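Local coordinates for protein ABC transporter (Caldanaerobius, PDB 4G68) that probably serves as the extracellular solute-binding component of an ABC transporter, capturing sugars released from xylan for uptake by this thermophilic bacterium, at residues Lys170-Leu178 and Glu298-Glu306; Tyr206-Gly215 and Ala234-Met245. All coordinates share one frame; numbering follows the deposited sequence.

Interaction 1: Lys170-Leu178 and Glu298-Glu306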
ATOM      1  N   LYS C 170     -17.666  18.932   9.991  1.00 25.44           N
ATOM      2  CA  LYS C 170     -16.231  19.298  10.138  1.00 27.16           C
ATOM      3  C   LYS C 170     -15.455  18.074   9.827  1.00 23.23           C
ATOM      4  O   LYS C 170     -15.995  16.961  10.080  1.00 22.34           O
ATOM      5  CB  LYS C 170     -15.826  19.790  11.533  1.00 32.23           C
ATOM      6  CG  LYS C 170     -16.001  21.284  11.774  1.00 39.09           C
ATOM      7  CD  LYS C 170     -15.106  21.770  12.930  1.00 40.67           C
ATOM      8  CE  LYS C 170     -15.754  21.611  14.308  1.00 37.23           C
ATOM      9  NZ  LYS C 170     -16.545  22.806  14.778  1.00 26.98           N
ATOM     10  N   VAL C 171     -14.225  18.278   9.314  1.00 22.87           N
ATOM     11  CA  VAL C 171     -13.303  17.199   9.012  1.00 20.87           C
ATOM     12  C   VAL C 171     -12.890  16.597  10.363  1.00 20.54           C
ATOM     13  O   VAL C 171     -12.463  17.304  11.281  1.00 23.62           O
ATOM     14  CB  VAL C 171     -12.075  17.642   8.190  1.00 22.18           C
ATOM     15  CG1 VAL C 171     -11.058  16.508   8.055  1.00 17.04           C
ATOM     16  CG2 VAL C 171     -12.467  18.135   6.797  1.00 22.40           C
ATOM     17  N   PRO C 172     -13.072  15.308  10.528  1.00 23.20           N
ATOM     18  CA  PRO C 172     -12.777  14.804  11.876  1.00 22.31           C
ATOM     19  C   PRO C 172     -11.253  14.651  12.158  1.00 22.24           C
ATOM     20  O   PRO C 172     -10.506  14.219  11.300  1.00 26.41           O
ATOM     21  CB  PRO C 172     -13.473  13.452  11.867  1.00 22.73           C
ATOM     22  CG  PRO C 172     -13.298  12.967  10.441  1.00 22.66           C
ATOM     23  CD  PRO C 172     -13.503  14.234   9.609  1.00 23.45           C
ATOM     24  N   THR C 173     -10.831  14.957  13.372  1.00 21.59           N
ATOM     25  CA  THR C 173      -9.426  14.867  13.762  1.00 20.30           C
ATOM     26  C   THR C 173      -9.158  13.788  14.826  1.00 21.83           C
ATOM     27  O   THR C 173      -7.984  13.554  15.118  1.00 19.29           O
ATOM     28  CB  THR C 173      -8.848  16.230  14.225  1.00 22.33           C
ATOM     29  OG1 THR C 173      -9.606  16.803  15.287  1.00 22.47           O
ATOM     30  CG2 THR C 173      -8.818  17.281  13.057  1.00 19.64           C
ATOM     31  N   THR C 174     -10.241  13.243  15.431  1.00 21.59           N
ATOM     32  CA  THR C 174     -10.212  12.235  16.504  1.00 24.83           C
ATOM     33  C   THR C 174     -11.193  11.132  16.108  1.00 25.74           C
ATOM     34  O   THR C 174     -12.096  11.349  15.267  1.00 26.67           O
ATOM     35  CB  THR C 174     -10.655  12.744  17.929  1.00 28.43           C
ATOM     36  OG1 THR C 174     -12.085  12.785  18.007  1.00 27.75           O
ATOM     37  CG2 THR C 174     -10.091  14.074  18.296  1.00 29.49           C
ATOM     38  N   PHE C 175     -11.015   9.945  16.676  1.00 24.05           N
ATOM     39  CA  PHE C 175     -11.931   8.852  16.376  1.00 22.09           C
ATOM     40  C   PHE C 175     -13.392   9.182  16.598  1.00 23.88           C
ATOM     41  O   PHE C 175     -14.213   9.053  15.640  1.00 20.79           O
ATOM     42  CB  PHE C 175     -11.551   7.543  17.057  1.00 26.69           C
ATOM     43  CG  PHE C 175     -12.197   6.368  16.382  1.00 26.91           C
ATOM     44  CD1 PHE C 175     -11.681   5.849  15.186  1.00 28.37           C
ATOM     45  CD2 PHE C 175     -13.333   5.825  16.905  1.00 28.45           C
ATOM     46  CE1 PHE C 175     -12.299   4.766  14.561  1.00 29.55           C
ATOM     47  CE2 PHE C 175     -13.950   4.752  16.303  1.00 27.38           C
ATOM     48  CZ  PHE C 175     -13.436   4.217  15.129  1.00 27.33           C
ATOM     49  N   SER C 176     -13.663   9.728  17.785  1.00 24.14           N
ATOM     50  CA  SER C 176     -15.009  10.148  18.204  1.00 25.16           C
ATOM     51  C   SER C 176     -15.607  11.047  17.146  1.00 25.12           C
ATOM     52  O   SER C 176     -16.766  10.834  16.768  1.00 22.33           O
ATOM     53  CB  SER C 176     -14.973  10.866  19.569  1.00 30.51           C
ATOM     54  OG  SER C 176     -14.785   9.915  20.593  1.00 38.98           O
ATOM     55  N   GLU C 177     -14.806  12.013  16.631  1.00 22.42           N
ATOM     56  CA  GLU C 177     -15.277  12.918  15.585  1.00 23.22           C
ATOM     57  C   GLU C 177     -15.611  12.164  14.276  1.00 21.83           C
ATOM     58  O   GLU C 177     -16.585  12.495  13.577  1.00 25.35           O
ATOM     59  CB  GLU C 177     -14.278  14.061  15.309  1.00 22.08           C
ATOM     60  CG  GLU C 177     -14.092  15.004  16.493  1.00 25.57           C
ATOM     61  CD  GLU C 177     -13.031  16.052  16.317  1.00 27.07           C
ATOM     62  OE1 GLU C 177     -12.073  15.891  15.522  1.00 32.38           O
ATOM     63  OE2 GLU C 177     -13.121  17.071  16.991  1.00 28.20           O
ATOM     64  N   LEU C 178     -14.790  11.160  13.956  1.00 22.67           N
ATOM     65  CA  LEU C 178     -15.008  10.314  12.787  1.00 21.10           C
ATOM     66  C   LEU C 178     -16.336   9.587  12.893  1.00 21.63           C
ATOM     67  O   LEU C 178     -17.097   9.592  11.934  1.00 22.93           O
ATOM     68  CB  LEU C 178     -13.826   9.359  12.506  1.00 18.85           C
ATOM     69  CG  LEU C 178     -14.006   8.317  11.403  1.00 20.46           C
ATOM     70  CD1 LEU C 178     -14.147   8.979  10.062  1.00 19.34           C
ATOM     71  CD2 LEU C 178     -12.834   7.370  11.356  1.00 18.09           C
ATOM     72  N   GLU C 298      -8.544  16.370  -0.163  1.00 25.76           N
ATOM     73  CA  GLU C 298      -7.540  16.670   0.860  1.00 28.10           C
ATOM     74  C   GLU C 298      -7.096  15.352   1.513  1.00 27.90           C
ATOM     75  O   GLU C 298      -7.948  14.487   1.835  1.00 23.44           O
ATOM     76  CB  GLU C 298      -8.150  17.548   1.944  1.00 27.41           C
ATOM     77  CG  GLU C 298      -7.133  18.190   2.848  1.00 33.90           C
ATOM     78  CD  GLU C 298      -7.748  18.786   4.109  1.00 32.86           C
ATOM     79  OE1 GLU C 298      -8.995  18.746   4.251  1.00 36.31           O
ATOM     80  OE2 GLU C 298      -6.970  19.264   4.959  1.00 31.36           O
ATOM     81  N   ALA C 299      -5.779  15.203   1.681  1.00 24.61           N
ATOM     82  CA  ALA C 299      -5.163  14.107   2.406  1.00 21.22           C
ATOM     83  C   ALA C 299      -4.808  14.540   3.849  1.00 23.78           C
ATOM     84  O   ALA C 299      -4.100  15.538   4.074  1.00 25.56           O
ATOM     85  CB  ALA C 299      -3.878  13.641   1.684  1.00 26.00           C
ATOM     86  N   VAL C 300      -5.288  13.756   4.810  1.00 21.91           N
ATOM     87  CA  VAL C 300      -4.978  13.883   6.248  1.00 21.30           C
ATOM     88  C   VAL C 300      -4.525  12.543   6.908  1.00 22.25           C
ATOM     89  O   VAL C 300      -4.761  11.458   6.383  1.00 21.57           O
ATOM     90  CB  VAL C 300      -6.155  14.559   7.040  1.00 21.52           C
ATOM     91  CG1 VAL C 300      -6.566  15.895   6.400  1.00 19.57           C
ATOM     92  CG2 VAL C 300      -7.363  13.624   7.167  1.00 20.91           C
ATOM     93  N   ARG C 301      -3.835  12.651   8.030  1.00 23.70           N
ATOM     94  CA  ARG C 301      -3.525  11.513   8.878  1.00 23.27           C
ATOM     95  C   ARG C 301      -4.781  10.846   9.348  1.00 22.53           C
ATOM     96  O   ARG C 301      -5.844  11.488   9.409  1.00 27.57           O
ATOM     97  CB  ARG C 301      -2.800  11.987  10.124  1.00 26.26           C
ATOM     98  CG  ARG C 301      -1.354  12.318   9.832  1.00 29.95           C
ATOM     99  CD  ARG C 301      -0.633  12.668  11.106  1.00 30.30           C
ATOM    100  NE  ARG C 301       0.662  13.130  10.682  1.00 32.56           N
ATOM    101  CZ  ARG C 301       1.051  14.384  10.774  1.00 34.97           C
ATOM    102  NH1 ARG C 301       0.227  15.282  11.320  1.00 36.04           N
ATOM    103  NH2 ARG C 301       2.260  14.720  10.344  1.00 39.86           N
ATOM    104  N   PHE C 302      -4.684   9.577   9.704  1.00 21.23           N
ATOM    105  CA  PHE C 302      -5.839   8.941  10.384  1.00 23.13           C
ATOM    106  C   PHE C 302      -5.965   9.650  11.727  1.00 18.71           C
ATOM    107  O   PHE C 302      -4.947  10.119  12.257  1.00 21.20           O
ATOM    108  CB  PHE C 302      -5.673   7.428  10.527  1.00 23.73           C
ATOM    109  CG  PHE C 302      -6.965   6.716  10.866  1.00 22.81           C
ATOM    110  CD1 PHE C 302      -7.896   6.337   9.853  1.00 23.01           C
ATOM    111  CD2 PHE C 302      -7.303   6.503  12.217  1.00 24.40           C
ATOM    112  CE1 PHE C 302      -9.086   5.703  10.181  1.00 19.32           C
ATOM    113  CE2 PHE C 302      -8.498   5.884  12.547  1.00 20.94           C
ATOM    114  CZ  PHE C 302      -9.375   5.472  11.545  1.00 23.83           C
ATOM    115  N   PRO C 303      -7.211   9.803  12.233  1.00 24.13           N
ATOM    116  CA  PRO C 303      -7.450  10.497  13.477  1.00 24.46           C
ATOM    117  C   PRO C 303      -6.813   9.821  14.706  1.00 25.91           C
ATOM    118  O   PRO C 303      -6.508   8.597  14.709  1.00 27.00           O
ATOM    119  CB  PRO C 303      -8.982  10.438  13.620  1.00 25.90           C
ATOM    120  CG  PRO C 303      -9.525  10.401  12.248  1.00 26.32           C
ATOM    121  CD  PRO C 303      -8.470   9.703  11.432  1.00 22.25           C
ATOM    122  N   THR C 304      -6.602  10.641  15.736  1.00 25.23           N
ATOM    123  CA  THR C 304      -6.220  10.159  17.040  1.00 28.52           C
ATOM    124  C   THR C 304      -7.311   9.361  17.716  1.00 28.33           C
ATOM    125  O   THR C 304      -8.495   9.563  17.463  1.00 29.79           O
ATOM    126  CB  THR C 304      -5.862  11.343  17.932  1.00 33.62           C
ATOM    127  OG1 THR C 304      -6.979  12.234  17.972  1.00 29.31           O
ATOM    128  CG2 THR C 304      -4.676  12.098  17.312  1.00 35.98           C
ATOM    129  N   ILE C 305      -6.899   8.466  18.598  1.00 29.00           N
ATOM    130  CA  ILE C 305      -7.840   7.618  19.346  1.00 28.22           C
ATOM    131  C   ILE C 305      -7.582   7.832  20.819  1.00 30.59           C
ATOM    132  O   ILE C 305      -6.468   7.548  21.283  1.00 28.56           O
ATOM    133  CB  ILE C 305      -7.743   6.136  18.921  1.00 29.36           C
ATOM    134  CG1 ILE C 305      -8.140   6.048  17.424  1.00 25.07           C
ATOM    135  CG2 ILE C 305      -8.602   5.248  19.825  1.00 26.63           C
ATOM    136  CD1 ILE C 305      -7.722   4.773  16.754  1.00 27.78           C
ATOM    137  N   GLU C 306      -8.597   8.384  21.520  1.00 33.14           N
ATOM    138  CA  GLU C 306      -8.507   8.697  22.943  1.00 33.75           C
ATOM    139  C   GLU C 306      -8.138   7.439  23.713  1.00 34.61           C
ATOM    140  O   GLU C 306      -8.727   6.395  23.497  1.00 34.30           O
ATOM    141  CB  GLU C 306      -9.845   9.234  23.451  1.00 35.96           C
ATOM    142  CG  GLU C 306      -9.816   9.798  24.888  1.00 40.38           C
ATOM    143  CD  GLU C 306     -11.113  10.537  25.218  1.00 42.46           C
ATOM    144  OE1 GLU C 306     -11.116  11.781  25.236  1.00 48.49           O
ATOM    145  OE2 GLU C 306     -12.147   9.885  25.379  1.00 39.41           O
TER
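F175 and F302 both set CG anti to the backbone N (chi1 -160° and -164°), which turns the two rings to the same side of the paired chains. There CE2 of F302 meets the edge of the F175 ring at CD1, 4.1 Å away, and CD2 of L178 comes within 4.0 Å of F302 CZ. I305 runs alongside F175 and points the same way, its CG1 3.7 Å from F175 CB. P303 packs closer to the backbone, with CB 3.4 Å from T174 C. Two hydrogen bonds fix the register as a single beta bridge between T174 and T304: T304 N gives to T173 O at 3.3 Å, and F175 N gives to T304 O at 2.7 Å, almost in line with the carbonyl bond (175°). The second bond uses a first-turn amide of helix 175-187, whose N terminus would probably polarise the T304 carbonyl. T174 OG1 accepts from E177 N at 3.1 Å, while E177 OE1 takes N and OG1 of T173 and, weakly, T174 N. The geometry is that of a capping box, T174 to E177, at a helix N terminus bridged to the chain leaving strand 297-300 of a periplasmic-binding-protein-type fold.

Interaction 2: Tyr206-Gly215 and Ala234-Met245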
ATOM      1  N   TYR C 206      -7.788  -0.496   7.391  1.00 23.75           N
ATOM      2  CA  TYR C 206      -8.569   0.148   8.420  1.00 21.77           C
ATOM      3  C   TYR C 206      -8.231  -0.490   9.740  1.00 21.95           C
ATOM      4  O   TYR C 206      -7.899   0.241  10.695  1.00 19.61           O
ATOM      5  CB  TYR C 206     -10.090  -0.001   8.126  1.00 23.40           C
ATOM      6  CG  TYR C 206     -10.657   0.819   7.015  1.00 24.34           C
ATOM      7  CD1 TYR C 206     -11.754   1.645   7.267  1.00 28.60           C
ATOM      8  CD2 TYR C 206     -10.218   0.692   5.687  1.00 22.07           C
ATOM      9  CE1 TYR C 206     -12.320   2.392   6.266  1.00 24.86           C
ATOM     10  CE2 TYR C 206     -10.813   1.425   4.656  1.00 25.85           C
ATOM     11  CZ  TYR C 206     -11.876   2.259   4.967  1.00 22.76           C
ATOM     12  OH  TYR C 206     -12.492   3.056   4.003  1.00 26.35           O
ATOM     13  N   TYR C 207      -8.281  -1.835   9.802  1.00 22.99           N
ATOM     14  CA  TYR C 207      -8.056  -2.519  11.099  1.00 20.71           C
ATOM     15  C   TYR C 207      -6.625  -2.336  11.576  1.00 20.63           C
ATOM     16  O   TYR C 207      -6.382  -1.957  12.712  1.00 25.10           O
ATOM     17  CB  TYR C 207      -8.346  -4.069  11.024  1.00 22.15           C
ATOM     18  CG  TYR C 207      -7.949  -4.671  12.316  1.00 22.01           C
ATOM     19  CD1 TYR C 207      -8.848  -4.718  13.383  1.00 25.93           C
ATOM     20  CD2 TYR C 207      -6.635  -5.076  12.538  1.00 24.29           C
ATOM     21  CE1 TYR C 207      -8.434  -5.206  14.636  1.00 26.15           C
ATOM     22  CE2 TYR C 207      -6.205  -5.519  13.770  1.00 25.06           C
ATOM     23  CZ  TYR C 207      -7.113  -5.617  14.817  1.00 26.82           C
ATOM     24  OH  TYR C 207      -6.657  -6.118  16.022  1.00 30.57           O
ATOM     25  N   ASP C 208      -5.655  -2.648  10.706  1.00 21.09           N
ATOM     26  CA  ASP C 208      -4.234  -2.321  11.014  1.00 20.61           C
ATOM     27  C   ASP C 208      -3.996  -0.922  11.574  1.00 21.15           C
ATOM     28  O   ASP C 208      -3.301  -0.773  12.598  1.00 20.92           O
ATOM     29  CB  ASP C 208      -3.343  -2.512   9.792  1.00 20.38           C
ATOM     30  CG  ASP C 208      -3.307  -3.933   9.308  1.00 22.40           C
ATOM     31  OD1 ASP C 208      -3.955  -4.760   9.930  1.00 24.62           O
ATOM     32  OD2 ASP C 208      -2.654  -4.221   8.265  1.00 25.65           O
ATOM     33  N   MET C 209      -4.559   0.087  10.890  1.00 20.69           N
ATOM     34  CA  MET C 209      -4.353   1.479  11.328  1.00 21.56           C
ATOM     35  C   MET C 209      -4.884   1.687  12.727  1.00 21.91           C
ATOM     36  O   MET C 209      -4.231   2.342  13.545  1.00 26.02           O
ATOM     37  CB  MET C 209      -5.028   2.532  10.432  1.00 21.26           C
ATOM     38  CG  MET C 209      -5.406   3.780  11.294  1.00 17.47           C
ATOM     39  SD  MET C 209      -3.890   4.713  11.702  1.00 25.40           S
ATOM     40  CE  MET C 209      -3.171   4.695  10.048  1.00 13.50           C
ATOM     41  N   ILE C 210      -6.090   1.170  12.970  1.00 22.94           N
ATOM     42  CA  ILE C 210      -6.720   1.345  14.250  1.00 19.16           C
ATOM     43  C   ILE C 210      -5.893   0.630  15.321  1.00 20.07           C
ATOM     44  O   ILE C 210      -5.592   1.266  16.349  1.00 22.64           O
ATOM     45  CB  ILE C 210      -8.227   0.937  14.269  1.00 20.15           C
ATOM     46  CG1 ILE C 210      -9.043   1.670  13.165  1.00 24.13           C
ATOM     47  CG2 ILE C 210      -8.782   1.154  15.691  1.00 21.36           C
ATOM     48  CD1 ILE C 210     -10.365   0.923  12.766  1.00 19.38           C
ATOM     49  N   ALA C 211      -5.443  -0.615  15.063  1.00 22.47           N
ATOM     50  CA  ALA C 211      -4.478  -1.345  15.990  1.00 20.11           C
ATOM     51  C   ALA C 211      -3.229  -0.505  16.237  1.00 20.79           C
ATOM     52  O   ALA C 211      -2.706  -0.423  17.360  1.00 22.28           O
ATOM     53  CB  ALA C 211      -4.124  -2.746  15.433  1.00 20.66           C
ATOM     54  N   LEU C 212      -2.738   0.168  15.209  1.00 21.47           N
ATOM     55  CA  LEU C 212      -1.524   1.058  15.454  1.00 20.68           C
ATOM     56  C   LEU C 212      -1.814   2.235  16.351  1.00 23.61           C
ATOM     57  O   LEU C 212      -1.011   2.597  17.264  1.00 23.86           O
ATOM     58  CB  LEU C 212      -0.924   1.497  14.151  1.00 19.93           C
ATOM     59  CG  LEU C 212       0.398   2.218  13.973  1.00 21.90           C
ATOM     60  CD1 LEU C 212       0.466   2.687  12.523  1.00 23.76           C
ATOM     61  CD2 LEU C 212       0.529   3.460  14.786  1.00 23.05           C
ATOM     62  N   ARG C 213      -3.002   2.813  16.172  1.00 25.28           N
ATOM     63  CA  ARG C 213      -3.424   3.867  17.065  1.00 25.79           C
ATOM     64  C   ARG C 213      -3.703   3.370  18.497  1.00 25.89           C
ATOM     65  O   ARG C 213      -3.345   4.077  19.430  1.00 28.34           O
ATOM     66  CB  ARG C 213      -4.626   4.582  16.505  1.00 25.94           C
ATOM     67  CG  ARG C 213      -4.256   5.340  15.261  1.00 25.35           C
ATOM     68  CD  ARG C 213      -3.819   6.702  15.590  1.00 22.56           C
ATOM     69  NE  ARG C 213      -3.687   7.543  14.378  1.00 25.40           N
ATOM     70  CZ  ARG C 213      -2.563   7.687  13.662  1.00 23.94           C
ATOM     71  NH1 ARG C 213      -1.450   7.051  14.045  1.00 20.66           N
ATOM     72  NH2 ARG C 213      -2.536   8.524  12.603  1.00 25.06           N
ATOM     73  N   GLU C 214      -4.294   2.176  18.653  1.00 24.50           N
ATOM     74  CA  GLU C 214      -4.667   1.629  20.007  1.00 22.66           C
ATOM     75  C   GLU C 214      -3.464   1.165  20.835  1.00 25.51           C
ATOM     76  O   GLU C 214      -3.383   1.391  22.063  1.00 22.09           O
ATOM     77  CB  GLU C 214      -5.648   0.460  19.926  1.00 23.33           C
ATOM     78  CG  GLU C 214      -7.059   0.730  19.351  1.00 25.07           C
ATOM     79  CD  GLU C 214      -8.018   1.381  20.353  1.00 27.90           C
ATOM     80  OE1 GLU C 214      -7.557   2.147  21.240  1.00 29.57           O
ATOM     81  OE2 GLU C 214      -9.252   1.173  20.219  1.00 27.05           O
ATOM     82  N   GLY C 215      -2.534   0.499  20.169  1.00 25.81           N
ATOM     83  CA  GLY C 215      -1.437  -0.219  20.854  1.00 23.53           C
ATOM     84  C   GLY C 215      -0.051   0.394  20.678  1.00 28.47           C
ATOM     85  O   GLY C 215       0.839   0.081  21.454  1.00 27.59           O
ATOM     86  N   ALA C 234      -5.686  -4.089  23.376  1.00 35.57           N
ATOM     87  CA  ALA C 234      -5.484  -3.048  22.371  1.00 31.19           C
ATOM     88  C   ALA C 234      -6.028  -3.477  21.022  1.00 28.41           C
ATOM     89  O   ALA C 234      -6.587  -2.643  20.337  1.00 24.28           O
ATOM     90  CB  ALA C 234      -4.015  -2.649  22.264  1.00 30.25           C
ATOM     91  N   PHE C 235      -5.822  -4.753  20.661  1.00 26.28           N
ATOM     92  CA  PHE C 235      -6.162  -5.330  19.338  1.00 26.58           C
ATOM     93  C   PHE C 235      -7.638  -5.717  19.295  1.00 27.40           C
ATOM     94  O   PHE C 235      -8.284  -5.565  18.270  1.00 26.51           O
ATOM     95  CB  PHE C 235      -5.330  -6.593  19.027  1.00 28.70           C
ATOM     96  CG  PHE C 235      -3.909  -6.336  18.576  1.00 29.33           C
ATOM     97  CD1 PHE C 235      -3.338  -5.049  18.594  1.00 31.38           C
ATOM     98  CD2 PHE C 235      -3.116  -7.397  18.143  1.00 31.44           C
ATOM     99  CE1 PHE C 235      -2.026  -4.840  18.166  1.00 31.53           C
ATOM    100  CE2 PHE C 235      -1.798  -7.176  17.696  1.00 26.47           C
ATOM    101  CZ  PHE C 235      -1.259  -5.919  17.703  1.00 28.11           C
ATOM    102  N   THR C 236      -8.154  -6.270  20.393  1.00 25.93           N
ATOM    103  CA  THR C 236      -9.593  -6.471  20.523  1.00 24.17           C
ATOM    104  C   THR C 236     -10.284  -5.086  20.391  1.00 27.38           C
ATOM    105  O   THR C 236     -11.121  -4.874  19.459  1.00 28.22           O
ATOM    106  CB  THR C 236      -9.967  -7.182  21.849  1.00 26.54           C
ATOM    107  OG1 THR C 236      -9.086  -8.292  22.039  1.00 27.21           O
ATOM    108  CG2 THR C 236     -11.403  -7.742  21.802  1.00 20.15           C
ATOM    109  N   ASP C 237      -9.881  -4.148  21.256  1.00 28.88           N
ATOM    110  CA  ASP C 237     -10.349  -2.748  21.219  1.00 30.03           C
ATOM    111  C   ASP C 237     -10.307  -2.133  19.829  1.00 28.60           C
ATOM    112  O   ASP C 237     -11.202  -1.386  19.504  1.00 27.03           O
ATOM    113  CB  ASP C 237      -9.559  -1.837  22.149  1.00 31.06           C
ATOM    114  CG  ASP C 237      -9.966  -1.964  23.636  1.00 35.14           C
ATOM    115  OD1 ASP C 237     -10.992  -2.626  23.990  1.00 32.14           O
ATOM    116  OD2 ASP C 237      -9.223  -1.353  24.454  1.00 35.27           O
ATOM    117  N   ALA C 238      -9.261  -2.426  19.030  1.00 30.64           N
ATOM    118  CA  ALA C 238      -9.279  -2.039  17.596  1.00 24.77           C
ATOM    119  C   ALA C 238     -10.412  -2.719  16.780  1.00 26.92           C
ATOM    120  O   ALA C 238     -11.072  -2.083  15.944  1.00 25.31           O
ATOM    121  CB  ALA C 238      -7.911  -2.258  16.935  1.00 26.49           C
ATOM    122  N   ALA C 239     -10.648  -4.003  17.020  1.00 26.52           N
ATOM    123  CA  ALA C 239     -11.672  -4.755  16.286  1.00 23.59           C
ATOM    124  C   ALA C 239     -13.029  -4.161  16.677  1.00 27.41           C
ATOM    125  O   ALA C 239     -13.864  -3.850  15.813  1.00 25.53           O
ATOM    126  CB  ALA C 239     -11.589  -6.238  16.583  1.00 24.34           C
ATOM    127  N   GLN C 240     -13.216  -3.946  17.973  1.00 29.94           N
ATOM    128  CA  GLN C 240     -14.429  -3.285  18.446  1.00 32.72           C
ATOM    129  C   GLN C 240     -14.622  -1.956  17.675  1.00 32.29           C
ATOM    130  O   GLN C 240     -15.683  -1.729  17.104  1.00 34.31           O
ATOM    131  CB  GLN C 240     -14.403  -3.058  19.965  1.00 34.08           C
ATOM    132  CG  GLN C 240     -15.684  -2.430  20.524  1.00 35.85           C
ATOM    133  CD  GLN C 240     -16.910  -3.199  20.112  1.00 38.97           C
ATOM    134  OE1 GLN C 240     -17.160  -4.300  20.596  1.00 41.82           O
ATOM    135  NE2 GLN C 240     -17.668  -2.636  19.185  1.00 43.41           N
ATOM    136  N   LYS C 241     -13.594  -1.110  17.641  1.00 31.20           N
ATOM    137  CA  LYS C 241     -13.705   0.151  16.864  1.00 31.31           C
ATOM    138  C   LYS C 241     -13.964   0.047  15.355  1.00 28.91           C
ATOM    139  O   LYS C 241     -14.540   0.986  14.778  1.00 29.40           O
ATOM    140  CB  LYS C 241     -12.503   1.057  17.101  1.00 30.81           C
ATOM    141  CG  LYS C 241     -12.335   1.469  18.551  1.00 33.68           C
ATOM    142  CD  LYS C 241     -12.212   2.958  18.590  1.00 34.91           C
ATOM    143  CE  LYS C 241     -12.331   3.540  19.988  1.00 37.61           C
ATOM    144  NZ  LYS C 241     -11.076   3.364  20.762  1.00 33.03           N
ATOM    145  N   LEU C 242     -13.496  -1.026  14.696  1.00 28.22           N
ATOM    146  CA  LEU C 242     -13.787  -1.237  13.268  1.00 29.54           C
ATOM    147  C   LEU C 242     -15.315  -1.495  13.099  1.00 27.75           C
ATOM    148  O   LEU C 242     -15.979  -0.923  12.188  1.00 24.02           O
ATOM    149  CB  LEU C 242     -12.998  -2.461  12.761  1.00 29.09           C
ATOM    150  CG  LEU C 242     -12.209  -2.486  11.433  1.00 26.74           C
ATOM    151  CD1 LEU C 242     -12.493  -3.815  10.717  1.00 25.55           C
ATOM    152  CD2 LEU C 242     -12.554  -1.348  10.505  1.00 29.21           C
ATOM    153  N   GLN C 243     -15.858  -2.348  13.985  1.00 27.09           N
ATOM    154  CA  GLN C 243     -17.319  -2.701  13.986  1.00 29.45           C
ATOM    155  C   GLN C 243     -18.239  -1.482  14.289  1.00 28.33           C
ATOM    156  O   GLN C 243     -19.350  -1.350  13.731  1.00 31.25           O
ATOM    157  CB  GLN C 243     -17.641  -3.950  14.894  1.00 26.21           C
ATOM    158  CG  GLN C 243     -17.039  -5.260  14.314  1.00 28.15           C
ATOM    159  CD  GLN C 243     -17.674  -6.553  14.838  1.00 28.17           C
ATOM    160  OE1 GLN C 243     -17.847  -7.577  14.104  1.00 20.52           O
ATOM    161  NE2 GLN C 243     -18.073  -6.504  16.106  1.00 23.05           N
ATOM    162  N   ASP C 244     -17.766  -0.619  15.187  1.00 29.08           N
ATOM    163  CA  ASP C 244     -18.338   0.714  15.422  1.00 30.86           C
ATOM    164  C   ASP C 244     -18.554   1.526  14.131  1.00 33.35           C
ATOM    165  O   ASP C 244     -19.628   2.138  13.906  1.00 32.04           O
ATOM    166  CB  ASP C 244     -17.429   1.467  16.391  1.00 30.90           C
ATOM    167  CG  ASP C 244     -17.498   0.882  17.802  1.00 30.82           C
ATOM    168  OD1 ASP C 244     -18.307  -0.048  17.976  1.00 28.22           O
ATOM    169  OD2 ASP C 244     -16.778   1.356  18.710  1.00 32.15           O
ATOM    170  N   MET C 245     -17.558   1.517  13.248  1.00 30.84           N
ATOM    171  CA  MET C 245     -17.731   2.177  11.950  1.00 28.34           C
ATOM    172  C   MET C 245     -18.764   1.429  11.119  1.00 29.98           C
ATOM    173  O   MET C 245     -19.555   2.043  10.411  1.00 35.28           O
ATOM    174  CB  MET C 245     -16.393   2.235  11.178  1.00 25.79           C
ATOM    175  CG  MET C 245     -15.264   2.984  11.894  1.00 24.36           C
ATOM    176  SD  MET C 245     -13.713   2.947  10.953  1.00 19.47           S
ATOM    177  CE  MET C 245     -14.319   3.480   9.306  1.00 20.09           C
TER
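The carbonyl oxygen of F235 is gripped twice: Y207 OH donates to it at 2.8 Å, and A239 N supplies the helical bond from the opposite face of the carbonyl plane. The phenol comes in well off the C=O direction (C=O...O angle 110°), which leaves the helical bond intact. Y207 lies as a knob among F235, A238, A239 and L242, and its ring edge at CE1 is 3.5 Å from A239 N. With an alanine in place of Y207, ring and hydroxyl go, which would probably cost F235 O its phenolic donor and open a gap beside A238 and A239. A238 enters a hole formed by Y207, I210, A211 and E214, its CB 3.5 Å from A211 N. I210 sends CG2 to A238 and CD1 to L242 CD2, 3.9 Å away. Farther along, the E214 chain bends at chi2 (-79°), carrying OE2 to K241 NZ at 2.9 Å in a salt bridge. Beyond I210, M245 CE meets the Y206 ring at its edge. Helices 398-412 and 418-429 add further contacts, V408 on L242 and Y421 on Y207. Interlocking knobs, an 8.4 Å axial approach and a 133° angle between N-to-C directions characterise knobs-into-holes packing of two crossed helices.

Overall arrangement
From the N terminus, the chain first passes segment 170-178, which leads into helix 175-187, and then helix 201-215 and helix 233-248. These last two pair in interaction 2, closing a short loop that contains helix 217-224. The chain next runs through strand 274-278 to segment 298-306, which begins in strand 297-300 and returns to 170-178. Interaction 1 therefore closes the longer loop, and interaction 2 is nested inside it. Their centres lie 14 Å apart, and the two meet directly: the R213 guanidinium hydrogen-bonds the F302 and P303 carbonyls, while I305 packs on R213 and K241. Together they tie strand 297-300 of the mixed sheet, and the loop that follows it, to helices 175-187, 201-215 and 233-248.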